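PDB 5V0T: alpha,alpha-trehalose-phosphate synthase (UDP-forming) from Burkholderia xenovorans, which belongs to glycosyltransferase family 20 and has the GT-B architecture, two Rossmann-like domains facing each other across a cleft in which ligands bind. Local coordinates for residues S16-P21 with Q84-F89; G35-L40 with V70-I75; S90-W95 with A316-Y321. All blocks are in the same frame, centred on the assembly; numbering follows the deposited sequence.

How the contacts relate
Contacts 1 and 3 share helix 79-98, contact 1 using its middle and contact 3 the turn that follows, while contact 2 uses strand 70-78, which leads into it. Contacts 1 and 3 have centres about 11 Å apart; the centre of contact 2 is about 15 Å and 25 Å from those of contacts 1 and 3. Along the chain, contact 2 is nested inside the loop closed by contact 1, and contact 3 opens later. Val19 of contact 1 packs on Phe72 of contact 2. Contacts 1 and 2 belong to the domain of the mixed sheet, while contact 3 reaches the domain of the six-stranded parallel sheet, with residues of contacts 1 and 3 lining the 6-O-phosphono-alpha-D-glucopyranose pocket.

Contact 1. Residues S16-P21 with Q84-F89; sequences SNRVAP and QYYRGF. With G6P (6-O-phosphono-alpha-D-glucopyranose), chain J.
Asn17 and Tyr85 make the one direct hydrogen bond between 16-21 and 84-89: Tyr85 OH donates to Asn17 OD1 over 2.8 Å. The phenol approaches from above the amide's carbonyl plane, 48° out of it, while OD1 lies in the plane of the Tyr85 ring at its edge. Asparagine suits this corner of the chain because its short amide has two ends to offer. With CG anti to the backbone N (chi1 -173°), the side chain reaches towards the helix, and its other end, ND2, comes within 3.4 Å of Tyr86 CD1. That second approach is van der Waals packing, with amide and ring planes only 28° apart.

A second group of bonds runs through the ligand. Arg18 NE donates to O3P of 6-O-phosphono-alpha-D-glucopyranose at 2.9 Å, and Arg18 NH2 to its O1P, also at 2.9 Å. The guanidinium therefore presents an edge to the phosphate, whose phosphorus lies in its plane, and bends at chi2 and chi3 curl the long chain round to it. Tyr86 OH takes the remaining terminal oxygen, donating to O2P at 2.6 Å. A charged, forked arginine and a rigid tyrosine thus share one phosphate from two segments, while Arg315 and Asp140 also bond the ligand.

The corner at Asn17 follows strand 12-16, whose end is tied to Trp47 of strand 45-48 by Ser16 OG. Helix 79-98 rests beside it, with Tyr85 touching Val118 and Asn119 of helix 109-126 and Tyr86 meeting the ring of Trp50.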
# COMPACT_ATOMS: atom_id res chain seq x y z
N SER A 16 2.54 -10.43 -9.91
CA SER A 16 1.60 -9.83 -8.96
C SER A 16 0.20 -10.01 -9.52
O SER A 16 0.02 -10.32 -10.69
CB SER A 16 1.88 -8.33 -8.74
OG SER A 16 1.74 -7.63 -9.97
N ASN A 17 -0.80 -9.80 -8.68
CA ASN A 17 -2.16 -9.81 -9.20
C ASN A 17 -2.41 -8.56 -10.03
O ASN A 17 -2.67 -8.63 -11.24
CB ASN A 17 -3.18 -9.90 -8.07
CG ASN A 17 -4.59 -10.10 -8.60
OD1 ASN A 17 -4.87 -11.10 -9.26
ND2 ASN A 17 -5.46 -9.13 -8.35
N ARG A 18 -2.33 -7.40 -9.39
CA ARG A 18 -2.54 -6.12 -10.07
C ARG A 18 -1.30 -5.75 -10.87
O ARG A 18 -0.18 -5.78 -10.35
CB ARG A 18 -2.86 -5.03 -9.05
CG ARG A 18 -3.11 -3.64 -9.70
CD ARG A 18 -4.36 -3.67 -10.56
NE ARG A 18 -5.58 -3.67 -9.76
CZ ARG A 18 -6.80 -3.88 -10.27
NH1 ARG A 18 -6.94 -4.15 -11.56
NH2 ARG A 18 -7.87 -3.83 -9.48
N VAL A 19 -1.50 -5.40 -12.14
CA VAL A 19 -0.42 -5.00 -13.03
C VAL A 19 -0.67 -3.55 -13.44
O VAL A 19 -1.82 -3.15 -13.64
CB VAL A 19 -0.32 -5.93 -14.25
CG1 VAL A 19 0.82 -5.53 -15.16
CG2 VAL A 19 -0.14 -7.39 -13.80
N ALA A 20 0.40 -2.77 -13.56
CA ALA A 20 0.26 -1.35 -13.88
C ALA A 20 -0.49 -1.17 -15.20
O ALA A 20 -0.39 -2.01 -16.10
CB ALA A 20 1.63 -0.68 -13.97
N PRO A 21 -1.25 -0.08 -15.35
CA PRO A 21 -2.11 0.06 -16.53
C PRO A 21 -1.29 0.28 -17.79
O PRO A 21 -0.38 1.12 -17.82
CB PRO A 21 -2.98 1.27 -16.20
CG PRO A 21 -2.14 2.08 -15.26
CD PRO A 21 -1.33 1.10 -14.46
N GLN A 84 -13.83 -16.28 -6.40
CA GLN A 84 -13.31 -17.12 -5.32
C GLN A 84 -11.94 -16.67 -4.86
O GLN A 84 -11.66 -16.60 -3.66
CB GLN A 84 -13.25 -18.59 -5.76
CG GLN A 84 -14.60 -19.22 -6.01
CD GLN A 84 -14.51 -20.62 -6.64
OE1 GLN A 84 -13.44 -21.20 -6.78
NE2 GLN A 84 -15.66 -21.15 -7.02
N TYR A 85 -11.06 -16.36 -5.81
CA TYR A 85 -9.66 -16.08 -5.51
C TYR A 85 -9.45 -14.63 -5.09
O TYR A 85 -8.74 -14.35 -4.12
CB TYR A 85 -8.83 -16.43 -6.75
CG TYR A 85 -7.59 -15.60 -7.03
CD1 TYR A 85 -6.37 -15.93 -6.45
CD2 TYR A 85 -7.63 -14.54 -7.94
CE1 TYR A 85 -5.22 -15.21 -6.73
CE2 TYR A 85 -6.48 -13.80 -8.23
CZ TYR A 85 -5.28 -14.15 -7.62
OH TYR A 85 -4.13 -13.47 -7.88
N TYR A 86 -10.07 -13.69 -5.80
CA TYR A 86 -9.80 -12.27 -5.58
C TYR A 86 -10.82 -11.63 -4.65
O TYR A 86 -10.47 -11.17 -3.56
CB TYR A 86 -9.72 -11.55 -6.93
CG TYR A 86 -9.61 -10.04 -6.86
CD1 TYR A 86 -8.37 -9.42 -6.69
CD2 TYR A 86 -10.73 -9.23 -6.97
CE1 TYR A 86 -8.27 -8.02 -6.63
CE2 TYR A 86 -10.64 -7.85 -6.92
CZ TYR A 86 -9.40 -7.25 -6.76
OH TYR A 86 -9.34 -5.87 -6.72
N ARG A 87 -12.10 -11.60 -5.05
CA ARG A 87 -13.12 -11.06 -4.16
C ARG A 87 -13.29 -11.93 -2.92
O ARG A 87 -13.64 -11.41 -1.85
CB ARG A 87 -14.47 -10.96 -4.88
CG ARG A 87 -14.59 -9.83 -5.88
CD ARG A 87 -15.99 -9.77 -6.50
NE ARG A 87 -17.01 -9.41 -5.53
CZ ARG A 87 -17.98 -10.23 -5.13
NH1 ARG A 87 -18.06 -11.45 -5.63
NH2 ARG A 87 -18.88 -9.81 -4.24
N GLY A 88 -13.05 -13.23 -3.04
CA GLY A 88 -13.28 -14.17 -1.96
C GLY A 88 -12.12 -14.22 -0.99
O GLY A 88 -12.03 -13.39 -0.09
N PHE A 89 -11.22 -15.19 -1.17
CA PHE A 89 -10.21 -15.41 -0.15
C PHE A 89 -9.26 -14.22 -0.02
O PHE A 89 -8.95 -13.81 1.10
CB PHE A 89 -9.43 -16.69 -0.42
CG PHE A 89 -8.63 -17.14 0.76
CD1 PHE A 89 -9.27 -17.71 1.87
CD2 PHE A 89 -7.25 -17.00 0.78
CE1 PHE A 89 -8.55 -18.11 2.98
CE2 PHE A 89 -6.51 -17.43 1.87
CZ PHE A 89 -7.17 -17.98 2.98
C1 G6P J . -2.74 -2.47 -2.05
C2 G6P J . -2.32 -3.92 -2.23
C3 G6P J . -2.03 -4.21 -3.70
C4 G6P J . -3.26 -3.83 -4.53
C5 G6P J . -3.63 -2.38 -4.26
C6 G6P J . -4.83 -1.96 -5.12
O1 G6P J . -1.65 -1.66 -2.46
O2 G6P J . -1.16 -4.18 -1.41
O3 G6P J . -1.77 -5.62 -3.83
O4 G6P J . -2.96 -3.99 -5.94
O5 G6P J . -3.89 -2.19 -2.86
O6 G6P J . -5.93 -2.86 -4.89
P G6P J . -6.58 -3.66 -6.13
O1P G6P J . -7.34 -2.64 -6.94
O2P G6P J . -7.42 -4.72 -5.48
O3P G6P J . -5.39 -4.22 -6.89

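Contact 2. Residues G35-L40 with V70-I75; sequences GVYDAL and VTFATI
Val70, at the start of strand 70-78, packs both methyl groups on Leu40 of helix 31-43. Val70 CG1 lies 3.7 Å from Leu40 CD2, and Val70 CG2 is 3.9 Å from Leu40 CG, so both methyls of the valine bear on the CG-CD2 side of the leucine. The leucine is set for this by its first torsion, which holds CG anti to the backbone N (chi1 -169°). A beta-branched residue suits the extended strand, and the longer leucine spans the gap from the helix.

Thr71 turns its side chain away from the helix, and its hydroxyl is bonded to Glu66 of the adjacent antiparallel strand.

The ring of Phe72 reaches back to the helix. It takes Val70 CG1 over one face, 3.6 Å above the plane and offset toward the rim, so the same methyl touches both leucine and phenylalanine. The far end of the ring approaches the other aromatic side chain: Phe72 CZ comes to 4.1 Å from Tyr37 CE1. The two side chains cross at about a right angle, with Tyr37 CE1 near the plane of the Phe72 ring, at its edge. Tyrosine suits position 37, which is partly exposed, since its aromatic carbons can pack on Phe72 while its polar hydroxyl tolerates a site that is not fully buried.

Further on, Ala73 touches Phe48 of strand 45-48.

Leu40 also touches Leu12 and Ile14 of strand 12-16, so the helix spreads over several strands of a Rossmann-like sheet. Its grip on strand 70-78 is wholly apolar: shape and burial, rather than directional bonds, hold the two together.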
# COMPACT_ATOMS: atom_id res chain seq x y z
N GLY A 35 4.91 1.20 -7.03
CA GLY A 35 6.25 0.91 -6.58
C GLY A 35 6.94 -0.14 -7.43
O GLY A 35 8.12 -0.00 -7.74
N VAL A 36 6.22 -1.20 -7.80
CA VAL A 36 6.81 -2.25 -8.62
C VAL A 36 7.23 -1.69 -9.98
O VAL A 36 8.32 -2.00 -10.48
CB VAL A 36 5.84 -3.44 -8.77
CG1 VAL A 36 6.35 -4.40 -9.82
CG2 VAL A 36 5.70 -4.15 -7.45
N TYR A 37 6.40 -0.83 -10.58
CA TYR A 37 6.77 -0.27 -11.88
C TYR A 37 7.99 0.64 -11.77
O TYR A 37 8.85 0.62 -12.65
CB TYR A 37 5.59 0.47 -12.51
CG TYR A 37 5.90 0.90 -13.93
CD1 TYR A 37 6.06 -0.04 -14.94
CD2 TYR A 37 6.08 2.24 -14.24
CE1 TYR A 37 6.35 0.35 -16.24
CE2 TYR A 37 6.39 2.64 -15.54
CZ TYR A 37 6.52 1.69 -16.53
OH TYR A 37 6.82 2.08 -17.81
N ASP A 38 8.07 1.46 -10.72
CA ASP A 38 9.27 2.26 -10.50
C ASP A 38 10.52 1.39 -10.45
O ASP A 38 11.56 1.73 -11.03
CB ASP A 38 9.15 3.06 -9.19
CG ASP A 38 8.43 4.40 -9.36
OD1 ASP A 38 8.22 4.83 -10.51
OD2 ASP A 38 8.07 5.00 -8.32
N ALA A 39 10.44 0.26 -9.74
CA ALA A 39 11.59 -0.65 -9.61
C ALA A 39 11.92 -1.31 -10.94
O ALA A 39 13.10 -1.38 -11.34
CB ALA A 39 11.30 -1.72 -8.55
N LEU A 40 10.90 -1.79 -11.66
CA LEU A 40 11.11 -2.62 -12.84
C LEU A 40 11.59 -1.83 -14.04
O LEU A 40 12.37 -2.35 -14.84
CB LEU A 40 9.82 -3.37 -13.18
CG LEU A 40 9.87 -4.49 -14.21
CD1 LEU A 40 10.83 -5.58 -13.80
CD2 LEU A 40 8.48 -5.05 -14.41
N VAL A 70 10.20 -3.32 -20.45
CA VAL A 70 9.33 -4.22 -19.70
C VAL A 70 8.47 -5.01 -20.67
O VAL A 70 7.87 -4.45 -21.59
CB VAL A 70 8.47 -3.46 -18.68
CG1 VAL A 70 7.50 -4.40 -17.97
CG2 VAL A 70 9.35 -2.77 -17.67
N THR A 71 8.40 -6.32 -20.46
CA THR A 71 7.47 -7.19 -21.16
C THR A 71 6.29 -7.47 -20.24
O THR A 71 6.46 -8.04 -19.16
CB THR A 71 8.16 -8.49 -21.57
OG1 THR A 71 9.28 -8.20 -22.41
CG2 THR A 71 7.19 -9.39 -22.32
N PHE A 72 5.09 -7.06 -20.66
CA PHE A 72 3.89 -7.35 -19.89
C PHE A 72 3.27 -8.65 -20.38
O PHE A 72 3.10 -8.86 -21.58
CB PHE A 72 2.89 -6.19 -19.99
CG PHE A 72 3.34 -4.95 -19.26
CD1 PHE A 72 4.11 -3.99 -19.90
CD2 PHE A 72 3.00 -4.74 -17.94
CE1 PHE A 72 4.52 -2.83 -19.23
CE2 PHE A 72 3.40 -3.59 -17.26
CZ PHE A 72 4.17 -2.64 -17.91
N ALA A 73 2.95 -9.54 -19.44
CA ALA A 73 2.32 -10.82 -19.77
C ALA A 73 1.10 -10.92 -18.87
O ALA A 73 1.22 -11.21 -17.67
CB ALA A 73 3.29 -11.99 -19.57
N THR A 74 -0.08 -10.64 -19.42
CA THR A 74 -1.27 -10.52 -18.60
C THR A 74 -2.38 -11.42 -19.13
O THR A 74 -2.40 -11.79 -20.31
CB THR A 74 -1.75 -9.07 -18.52
OG1 THR A 74 -2.02 -8.58 -19.83
CG2 THR A 74 -0.69 -8.18 -17.85
N ILE A 75 -3.31 -11.75 -18.24
CA ILE A 75 -4.38 -12.69 -18.55
C ILE A 75 -5.61 -12.31 -17.75
O ILE A 75 -5.51 -11.85 -16.61
CB ILE A 75 -3.92 -14.15 -18.29
CG1 ILE A 75 -4.90 -15.15 -18.92
CG2 ILE A 75 -3.72 -14.40 -16.79
CD1 ILE A 75 -4.32 -16.57 -19.08

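Contact 3. Residues S90-W95 with A316-Y321; sequences SNATLW and ADMHAY. With FMT (formic acid), chain P.
Tyr321 and Trp95 cross at about a right angle, the tyrosine hydroxyl lying over one face of the indole. Tyr321 OH is 3.2 Å from Trp95 NE1, yet the angle is too poor for a hydrogen bond. Both polar atoms instead bind the carboxylate of Asp279, NE1 to OD1 and the hydroxyl to OD2, and the hydroxyl also pairs with Arg315. Sharing one acid is consistent with the rings being held in this crossing.

The flexible thioether of Met318 lies against the helix. Bent at chi3 (80°), it lays CE 3.6 Å from the backbone O of Asn91 and 4.0 Å from Ala92 CB, while SD touches Asn91 CB at 3.8 Å. The small Ala92 side chain lets this methyl come close to the helix backbone; Asn91 OD1 is hydrogen-bonded to Tyr141 OH. Met318 is the N-cap residue. Just beyond it, His319 N makes a weak bond to formic acid, probably from crystallisation, whose O1 lies over the imidazole face.

Trp95 touches 6-O-phosphono-alpha-D-glucopyranose, placing the contact beside the cleft. Helix 79-98, which follows strand 70-78 of the mixed sheet, meets the start of helix 319-339, which connects strands 305-310 and 347-350 of the parallel sheet, so the two GT-B domains touch.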
# COMPACT_ATOMS: atom_id res chain seq x y z
N SER A 90 -8.79 -13.65 -1.13
CA SER A 90 -7.82 -12.56 -1.03
C SER A 90 -8.41 -11.36 -0.29
O SER A 90 -7.84 -10.89 0.70
CB SER A 90 -7.32 -12.15 -2.41
OG SER A 90 -6.53 -13.18 -3.00
N ASN A 91 -9.55 -10.86 -0.74
CA ASN A 91 -10.02 -9.59 -0.19
C ASN A 91 -11.12 -9.71 0.85
O ASN A 91 -11.41 -8.72 1.53
CB ASN A 91 -10.45 -8.68 -1.34
CG ASN A 91 -9.24 -8.18 -2.11
OD1 ASN A 91 -8.17 -8.09 -1.53
ND2 ASN A 91 -9.40 -7.89 -3.39
N ALA A 92 -11.75 -10.88 1.01
CA ALA A 92 -12.71 -11.04 2.09
C ALA A 92 -12.13 -11.79 3.28
O ALA A 92 -12.70 -11.72 4.38
CB ALA A 92 -13.98 -11.77 1.60
N THR A 93 -11.00 -12.47 3.11
CA THR A 93 -10.34 -13.14 4.21
C THR A 93 -9.00 -12.49 4.54
O THR A 93 -8.82 -11.99 5.65
CB THR A 93 -10.14 -14.63 3.91
OG1 THR A 93 -11.42 -15.25 3.71
CG2 THR A 93 -9.41 -15.32 5.07
N LEU A 94 -8.06 -12.50 3.59
CA LEU A 94 -6.68 -12.10 3.89
C LEU A 94 -6.59 -10.61 4.17
O LEU A 94 -5.96 -10.20 5.16
CB LEU A 94 -5.74 -12.48 2.74
CG LEU A 94 -5.52 -13.99 2.54
CD1 LEU A 94 -4.54 -14.30 1.39
CD2 LEU A 94 -5.07 -14.63 3.85
N TRP A 95 -7.15 -9.78 3.29
CA TRP A 95 -7.03 -8.34 3.48
C TRP A 95 -7.56 -7.89 4.83
O TRP A 95 -6.82 -7.21 5.57
CB TRP A 95 -7.71 -7.57 2.34
CG TRP A 95 -7.60 -6.07 2.53
CD1 TRP A 95 -8.48 -5.26 3.18
CD2 TRP A 95 -6.54 -5.22 2.07
NE1 TRP A 95 -8.03 -3.95 3.16
CE2 TRP A 95 -6.85 -3.90 2.47
CE3 TRP A 95 -5.37 -5.44 1.32
CZ2 TRP A 95 -6.03 -2.80 2.17
CZ3 TRP A 95 -4.55 -4.35 1.01
CH2 TRP A 95 -4.88 -3.05 1.45
N ALA A 316 -15.25 -2.08 -5.46
CA ALA A 316 -16.58 -1.55 -5.18
C ALA A 316 -17.68 -2.61 -5.26
O ALA A 316 -18.80 -2.33 -4.81
CB ALA A 316 -16.92 -0.40 -6.14
N ASP A 317 -17.40 -3.80 -5.80
CA ASP A 317 -18.40 -4.85 -5.87
C ASP A 317 -18.44 -5.69 -4.60
O ASP A 317 -19.06 -6.76 -4.59
CB ASP A 317 -18.18 -5.72 -7.11
CG ASP A 317 -16.77 -6.30 -7.20
OD1 ASP A 317 -15.99 -6.15 -6.25
OD2 ASP A 317 -16.43 -6.90 -8.24
N MET A 318 -17.82 -5.22 -3.52
CA MET A 318 -17.79 -5.91 -2.24
C MET A 318 -18.61 -5.12 -1.23
O MET A 318 -18.43 -3.91 -1.10
CB MET A 318 -16.36 -6.09 -1.76
CG MET A 318 -15.62 -7.13 -2.57
SD MET A 318 -13.98 -7.32 -1.92
CE MET A 318 -14.32 -8.39 -0.51
N HIS A 319 -19.50 -5.83 -0.53
CA HIS A 319 -20.38 -5.19 0.45
C HIS A 319 -19.59 -4.41 1.49
O HIS A 319 -20.00 -3.32 1.89
CB HIS A 319 -21.26 -6.24 1.14
CG HIS A 319 -22.36 -6.77 0.28
ND1 HIS A 319 -22.70 -6.21 -0.94
CD2 HIS A 319 -23.20 -7.82 0.45
CE1 HIS A 319 -23.70 -6.89 -1.47
NE2 HIS A 319 -24.02 -7.87 -0.64
N ALA A 320 -18.48 -4.97 1.97
CA ALA A 320 -17.72 -4.27 3.01
C ALA A 320 -17.19 -2.93 2.51
O ALA A 320 -17.07 -1.98 3.29
CB ALA A 320 -16.55 -5.13 3.51
N TYR A 321 -16.82 -2.84 1.24
CA TYR A 321 -16.36 -1.57 0.71
C TYR A 321 -17.52 -0.62 0.46
O TYR A 321 -17.38 0.59 0.67
CB TYR A 321 -15.51 -1.81 -0.55
CG TYR A 321 -14.14 -2.31 -0.17
CD1 TYR A 321 -13.92 -3.65 0.11
CD2 TYR A 321 -13.07 -1.41 -0.01
CE1 TYR A 321 -12.68 -4.12 0.49
CE2 TYR A 321 -11.82 -1.87 0.38
CZ TYR A 321 -11.64 -3.22 0.63
OH TYR A 321 -10.40 -3.68 1.02
C FMT P . -19.56 -8.90 -0.88
O1 FMT P . -20.36 -8.37 -1.65
O2 FMT P . -18.37 -9.10 -1.13